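Side-chain contacts in manganese-dependent inorganic pyrophosphatase (Methanocaldococcus jannaschii, PDB 2EB0), which catalyses the manganese-dependent hydrolysis of diphosphate to two phosphate ions as a two-domain family II inorganic pyrophosphatase: residues E38-F41 with V42-F46; V223-V226 with E227-E231; L237-K240 with L241-E244. One frame throughout, in Å; residues are numbered along the deposited sequence.

How the interactions relate
All three are local contacts between side chains a few residues apart, and they follow one another along the chain. Interaction 1 lies in the DHH domain, on helix 37-45 beside the parallel sheet, with the side chain of E38 about 9 Å from a bound manganese ion, a second-shell neighbour at most. Interactions 2 and 3 belong to the DHHA2 domain and pack on strands 248-255 and 260-267. Interaction 2 reaches into the start of helix 230-243, and interaction 3 lies at its C-terminal end; their centres are about 20 Å apart. The centre of interaction 1 is about 26 Å from that of interaction 2 and 33 Å from that of interaction 3, so one contact lies in the DHH part and two in the DHHA2 part.

Interaction 1: E38-F41 with V42-F46; sequences ETEF and VLRKF
The guanidinium of R44 receives the carboxylate of E40 at its edge, with OE1 in its plane, while the two flat groups are turned 44° against each other. The contact is an i to i+4 salt bridge, rather long at 3.6 Å between E40 OE1 and R44 NH1. A water bridges the pair, donating to E40 OE1 at 2.6 Å and accepting a weak bond from R44 NH2. E40 runs extended with CG anti to the backbone N (chi1 176°), and R44 bends at chi3, which brings NH1 alongside E40 CG. Long charged chains suit this exposed face. The ring of F41 is met obliquely by K45 CD, 4.3 Å from F41 CZ, and also meets F179 and E182. The cation-pi partner of the K45 ammonium is F179 of helix 176-188, not F41, whose ring touches only the lysine's stem. K45 CG covers one face of the F46 ring, offset toward the rim. On the buried side V42, compact and branched, packs against L139 and S142 of helix 134-148, its CG2 4.2 Å from F41 CD2. The methyl T39 CG2 touches L43 CG at 4.1 Å, with I15 of helix 12-25 against both. T39 OG1 and E38 OE2 both bond T12 OG1, and E38 also reaches S146 and K187, so this buried polar end is satisfied. The result is an amphipathic helix of a beta-alpha-beta unit, joining strands 28-31 and 52-53 in the DHH domain, the side chain of E38 about 9 Å from a bound manganese ion.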
# COMPACT_ATOMS: atom_id res chain seq x y z
N GLU B 38 -26.38 10.99 -8.23
CA GLU B 38 -25.30 11.62 -8.98
C GLU B 38 -24.71 10.69 -10.04
O GLU B 38 -24.49 11.09 -11.18
CB GLU B 38 -24.20 12.05 -8.03
CG GLU B 38 -22.94 12.57 -8.72
CD GLU B 38 -21.73 12.56 -7.82
OE1 GLU B 38 -21.70 13.32 -6.83
OE2 GLU B 38 -20.81 11.77 -8.09
N THR B 39 -24.45 9.46 -9.65
CA THR B 39 -23.87 8.49 -10.56
C THR B 39 -24.86 8.13 -11.67
O THR B 39 -24.49 8.03 -12.84
CB THR B 39 -23.44 7.23 -9.78
OG1 THR B 39 -22.69 7.64 -8.63
CG2 THR B 39 -22.57 6.34 -10.64
N GLU B 40 -26.12 7.95 -11.29
CA GLU B 40 -27.15 7.62 -12.28
C GLU B 40 -27.12 8.72 -13.35
O GLU B 40 -27.13 8.43 -14.55
CB GLU B 40 -28.52 7.56 -11.62
CG GLU B 40 -29.66 7.33 -12.58
CD GLU B 40 -31.00 7.20 -11.88
OE1 GLU B 40 -32.04 7.18 -12.58
OE2 GLU B 40 -31.00 7.11 -10.64
N PHE B 41 -27.07 9.96 -12.90
CA PHE B 41 -27.02 11.12 -13.77
C PHE B 41 -25.82 11.03 -14.71
O PHE B 41 -25.95 11.16 -15.93
CB PHE B 41 -26.95 12.39 -12.91
CG PHE B 41 -26.51 13.62 -13.66
CD1 PHE B 41 -27.25 14.10 -14.73
CD2 PHE B 41 -25.37 14.31 -13.25
CE1 PHE B 41 -26.86 15.26 -15.40
CE2 PHE B 41 -24.98 15.47 -13.90
CZ PHE B 41 -25.72 15.95 -14.98
N VAL B 42 -24.64 10.79 -14.14
CA VAL B 42 -23.41 10.69 -14.91
C VAL B 42 -23.42 9.54 -15.91
O VAL B 42 -22.98 9.70 -17.05
CB VAL B 42 -22.18 10.57 -13.95
CG1 VAL B 42 -20.93 10.20 -14.71
CG2 VAL B 42 -21.97 11.89 -13.23
N LEU B 43 -23.94 8.38 -15.50
CA LEU B 43 -24.01 7.23 -16.39
C LEU B 43 -24.93 7.52 -17.57
O LEU B 43 -24.56 7.32 -18.73
CB LEU B 43 -24.52 6.00 -15.65
CG LEU B 43 -23.67 5.48 -14.49
CD1 LEU B 43 -24.31 4.23 -13.94
CD2 LEU B 43 -22.25 5.20 -14.98
N ARG B 44 -26.14 7.98 -17.26
CA ARG B 44 -27.09 8.31 -18.31
C ARG B 44 -26.47 9.35 -19.26
O ARG B 44 -26.61 9.26 -20.47
CB ARG B 44 -28.37 8.88 -17.69
CG ARG B 44 -29.32 9.50 -18.72
CD ARG B 44 -30.61 10.00 -18.10
NE ARG B 44 -31.52 8.91 -17.73
CZ ARG B 44 -31.61 8.40 -16.51
NH1 ARG B 44 -30.86 8.87 -15.52
NH2 ARG B 44 -32.47 7.41 -16.28
N LYS B 45 -25.78 10.33 -18.69
CA LYS B 45 -25.18 11.38 -19.49
C LYS B 45 -24.24 10.87 -20.57
O LYS B 45 -24.32 11.32 -21.71
CB LYS B 45 -24.43 12.37 -18.59
CG LYS B 45 -23.84 13.55 -19.32
CD LYS B 45 -23.39 14.61 -18.33
CE LYS B 45 -22.97 15.90 -19.02
NZ LYS B 45 -21.64 15.79 -19.65
N PHE B 46 -23.37 9.93 -20.24
CA PHE B 46 -22.44 9.42 -21.23
C PHE B 46 -22.83 8.12 -21.89
O PHE B 46 -22.00 7.48 -22.52
CB PHE B 46 -21.04 9.32 -20.62
CG PHE B 46 -20.51 10.64 -20.15
CD1 PHE B 46 -20.61 11.00 -18.81
CD2 PHE B 46 -19.99 11.55 -21.06
CE1 PHE B 46 -20.20 12.27 -18.39
CE2 PHE B 46 -19.57 12.81 -20.64
CZ PHE B 46 -19.67 13.17 -19.30
O HOH W 1 -32.64 4.97 -13.87

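Interaction 2: V223-V226 with E227-E231; sequences VSEV and ESKKE
A short helical turn, 224-227, hands over to the long helix 230-243 of the DHHA2 domain here, and E225 and K229 lean together across the junction. Their chains lie side by side, pointing the same way, and K229 NZ sits 3.3 Å from E225 OE1, a salt bridge whose hydrogen bond is weak. Both are extended beyond CG; K229 NZ is held mainly by the carbonyl oxygens of G191 and L193, and a lysine is long enough to reach them while passing E225. S228 folds its hydroxyl back on the preceding turn. Its OG stands between the backbone N and the carbonyl carbon (chi1 64°), which turns the hydroxyl to E225 O as a donor at 2.6 Å, tilted 32° from the carbonyl plane. The same carbonyl takes only a weak bond from S228 N, so the side chain supplies its stronger grip. On the other side of the turn E227 reaches back over V223: its CD approaches V223 CG2 at 3.5 Å, the two chains crossing at a slant, while E227 N bonds V223 O at 2.8 Å. These helices lie on the mixed sheet, whose strands 248-255 and 260-267 receive the buried V226, a compact aliphatic residue, against I253, and K230, which forms a salt bridge to E262. K229 N donates to V226 O at 3.0 Å, an i to i+3 bond.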
# COMPACT_ATOMS: atom_id res chain seq x y z
N VAL B 223 -27.80 23.67 3.25
CA VAL B 223 -27.96 22.70 4.34
C VAL B 223 -29.28 22.77 5.09
O VAL B 223 -29.62 21.83 5.81
CB VAL B 223 -26.81 22.84 5.39
CG1 VAL B 223 -25.47 22.68 4.72
CG2 VAL B 223 -26.89 24.18 6.10
N SER B 224 -30.02 23.85 4.93
CA SER B 224 -31.28 24.03 5.64
C SER B 224 -32.20 22.81 5.65
O SER B 224 -32.74 22.46 6.70
CB SER B 224 -32.04 25.24 5.11
OG SER B 224 -32.40 25.07 3.76
N GLU B 225 -32.38 22.14 4.51
CA GLU B 225 -33.25 20.97 4.51
C GLU B 225 -32.67 19.80 5.28
O GLU B 225 -33.40 19.03 5.90
CB GLU B 225 -33.58 20.51 3.09
CG GLU B 225 -34.51 19.31 3.12
CD GLU B 225 -35.11 19.00 1.77
OE1 GLU B 225 -35.98 18.10 1.70
OE2 GLU B 225 -34.70 19.64 0.78
N VAL B 226 -31.35 19.64 5.24
CA VAL B 226 -30.74 18.54 5.98
C VAL B 226 -30.81 18.87 7.46
O VAL B 226 -30.95 17.98 8.30
CB VAL B 226 -29.28 18.31 5.54
CG1 VAL B 226 -28.58 17.34 6.50
CG2 VAL B 226 -29.25 17.75 4.14
N GLU B 227 -30.74 20.15 7.79
CA GLU B 227 -30.80 20.56 9.18
C GLU B 227 -32.16 20.28 9.78
O GLU B 227 -32.28 19.98 10.97
CB GLU B 227 -30.43 22.04 9.31
CG GLU B 227 -29.01 22.34 8.85
CD GLU B 227 -28.58 23.77 9.10
OE1 GLU B 227 -29.34 24.69 8.72
OE2 GLU B 227 -27.49 23.98 9.66
N SER B 228 -33.20 20.36 8.95
CA SER B 228 -34.56 20.11 9.40
C SER B 228 -34.79 18.61 9.62
O SER B 228 -35.85 18.20 10.10
CB SER B 228 -35.57 20.63 8.37
OG SER B 228 -35.47 19.94 7.13
N LYS B 229 -33.80 17.80 9.27
CA LYS B 229 -33.88 16.36 9.43
C LYS B 229 -32.78 15.90 10.40
O LYS B 229 -32.71 14.73 10.76
CB LYS B 229 -33.69 15.67 8.08
CG LYS B 229 -34.77 16.00 7.06
CD LYS B 229 -34.44 15.41 5.70
CE LYS B 229 -35.47 15.80 4.65
NZ LYS B 229 -35.07 15.37 3.28
N LYS B 230 -31.94 16.84 10.81
CA LYS B 230 -30.83 16.58 11.73
C LYS B 230 -31.24 15.73 12.94
O LYS B 230 -30.58 14.75 13.28
CB LYS B 230 -30.23 17.90 12.21
CG LYS B 230 -28.84 17.79 12.81
CD LYS B 230 -28.42 19.08 13.51
CE LYS B 230 -28.53 20.30 12.61
NZ LYS B 230 -27.66 20.22 11.40
N GLU B 231 -32.34 16.12 13.57
CA GLU B 231 -32.87 15.43 14.75
C GLU B 231 -33.16 13.97 14.44
O GLU B 231 -32.63 13.07 15.08
CB GLU B 231 -34.14 16.14 15.22
CG GLU B 231 -34.83 15.50 16.40
CD GLU B 231 -36.10 16.24 16.79
OE1 GLU B 231 -36.79 15.80 17.73
OE2 GLU B 231 -36.41 17.27 16.15

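Interaction 3: L237-K240 with L241-E244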
# COMPACT_ATOMS: atom_id res chain seq x y z
N LEU B 237 -28.99 7.41 13.97
CA LEU B 237 -27.58 7.10 14.17
C LEU B 237 -27.34 6.51 15.56
O LEU B 237 -26.42 5.71 15.75
CB LEU B 237 -26.73 8.36 13.96
CG LEU B 237 -26.68 8.95 12.54
CD1 LEU B 237 -25.74 10.14 12.52
CD2 LEU B 237 -26.20 7.91 11.53
N GLU B 238 -28.18 6.88 16.52
CA GLU B 238 -28.05 6.37 17.88
C GLU B 238 -28.44 4.90 17.89
O GLU B 238 -27.84 4.10 18.60
CB GLU B 238 -28.95 7.14 18.84
CG GLU B 238 -28.46 8.54 19.15
CD GLU B 238 -29.30 9.25 20.20
OE1 GLU B 238 -30.49 9.50 19.94
OE2 GLU B 238 -28.76 9.56 21.28
N GLU B 239 -29.44 4.57 17.08
CA GLU B 239 -29.93 3.20 16.95
C GLU B 239 -28.91 2.35 16.21
O GLU B 239 -28.65 1.21 16.58
CB GLU B 239 -31.26 3.19 16.18
CG GLU B 239 -32.43 3.74 16.96
CD GLU B 239 -32.84 2.84 18.12
OE1 GLU B 239 -33.76 3.22 18.88
OE2 GLU B 239 -32.24 1.76 18.27
N LYS B 240 -28.35 2.91 15.14
CA LYS B 240 -27.35 2.21 14.34
C LYS B 240 -26.14 1.89 15.21
O LYS B 240 -25.56 0.81 15.11
CB LYS B 240 -26.93 3.08 13.16
CG LYS B 240 -25.93 2.42 12.23
CD LYS B 240 -25.62 3.32 11.02
CE LYS B 240 -24.65 2.64 10.06
NZ LYS B 240 -25.23 1.39 9.51
N LEU B 241 -25.77 2.84 16.06
CA LEU B 241 -24.61 2.70 16.93
C LEU B 241 -24.67 1.44 17.81
O LEU B 241 -23.79 0.58 17.72
CB LEU B 241 -24.47 3.94 17.82
CG LEU B 241 -23.34 3.89 18.86
CD1 LEU B 241 -22.03 4.34 18.23
CD2 LEU B 241 -23.70 4.79 20.03
N LYS B 242 -25.69 1.34 18.66
CA LYS B 242 -25.82 0.21 19.57
C LYS B 242 -26.20 -1.13 18.92
O LYS B 242 -25.75 -2.19 19.38
CB LYS B 242 -26.81 0.54 20.68
CG LYS B 242 -28.19 0.94 20.21
CD LYS B 242 -29.06 1.33 21.40
CE LYS B 242 -30.49 1.66 20.96
NZ LYS B 242 -31.17 0.48 20.35
N ASN B 243 -26.99 -1.10 17.85
CA ASN B 243 -27.40 -2.33 17.20
C ASN B 243 -26.34 -2.98 16.33
O ASN B 243 -26.33 -4.19 16.16
CB ASN B 243 -28.66 -2.11 16.37
CG ASN B 243 -29.82 -1.62 17.21
OD1 ASN B 243 -29.93 -1.94 18.39
ND2 ASN B 243 -30.70 -0.84 16.60
N GLU B 244 -25.44 -2.17 15.78
CA GLU B 244 -24.39 -2.71 14.94
C GLU B 244 -23.04 -2.68 15.65
O GLU B 244 -21.99 -2.96 15.07
CB GLU B 244 -24.36 -1.95 13.61
CG GLU B 244 -25.70 -2.07 12.88
CD GLU B 244 -25.80 -1.20 11.64
OE1 GLU B 244 -26.93 -1.02 11.14
OE2 GLU B 244 -24.76 -0.70 11.17
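K240 and E244 pair between residues four apart, K240 NZ lying 2.7 Å from E244 OE2 in a hydrogen-bonded salt bridge. The ammonium meets that oxygen on its syn side, 17° out of the carboxylate plane, and the two chains cross at a slant. With CG anti to the backbone N (chi1 -178°), K240 lays CG against the carboxylate, and the bend at chi4 turns NZ onto OE2, which also takes a weak bond from Y246 OH. F203 adds a cation-pi contact to the lysine, and Y246 packs on it; a long aliphatic stem ending in a charge fits this mixed setting. The tight side of the contact is apolar: L237, buried, and L241 rest on V266 of strand 260-267. The loose side is the outer one, with E239, K242 and N243. As modelled, E239 OE2 lies 2.7 Å from K242 NZ, though the poor order of E239 makes this bond less certain. N243 ND2 adds a weak bond to OE2, and K242 NZ another to N243 OD1, completing a small polar cluster at the surface; a long lysine and a short amide can both turn back to the carboxylate. Beneath it N243 N bonds E239 O at 3.1 Å, and E244 N bonds K240 O at the same length. This is the C-terminal end of an amphipathic helix, 230-243, laid on the mixed sheet of the DHHA2 domain.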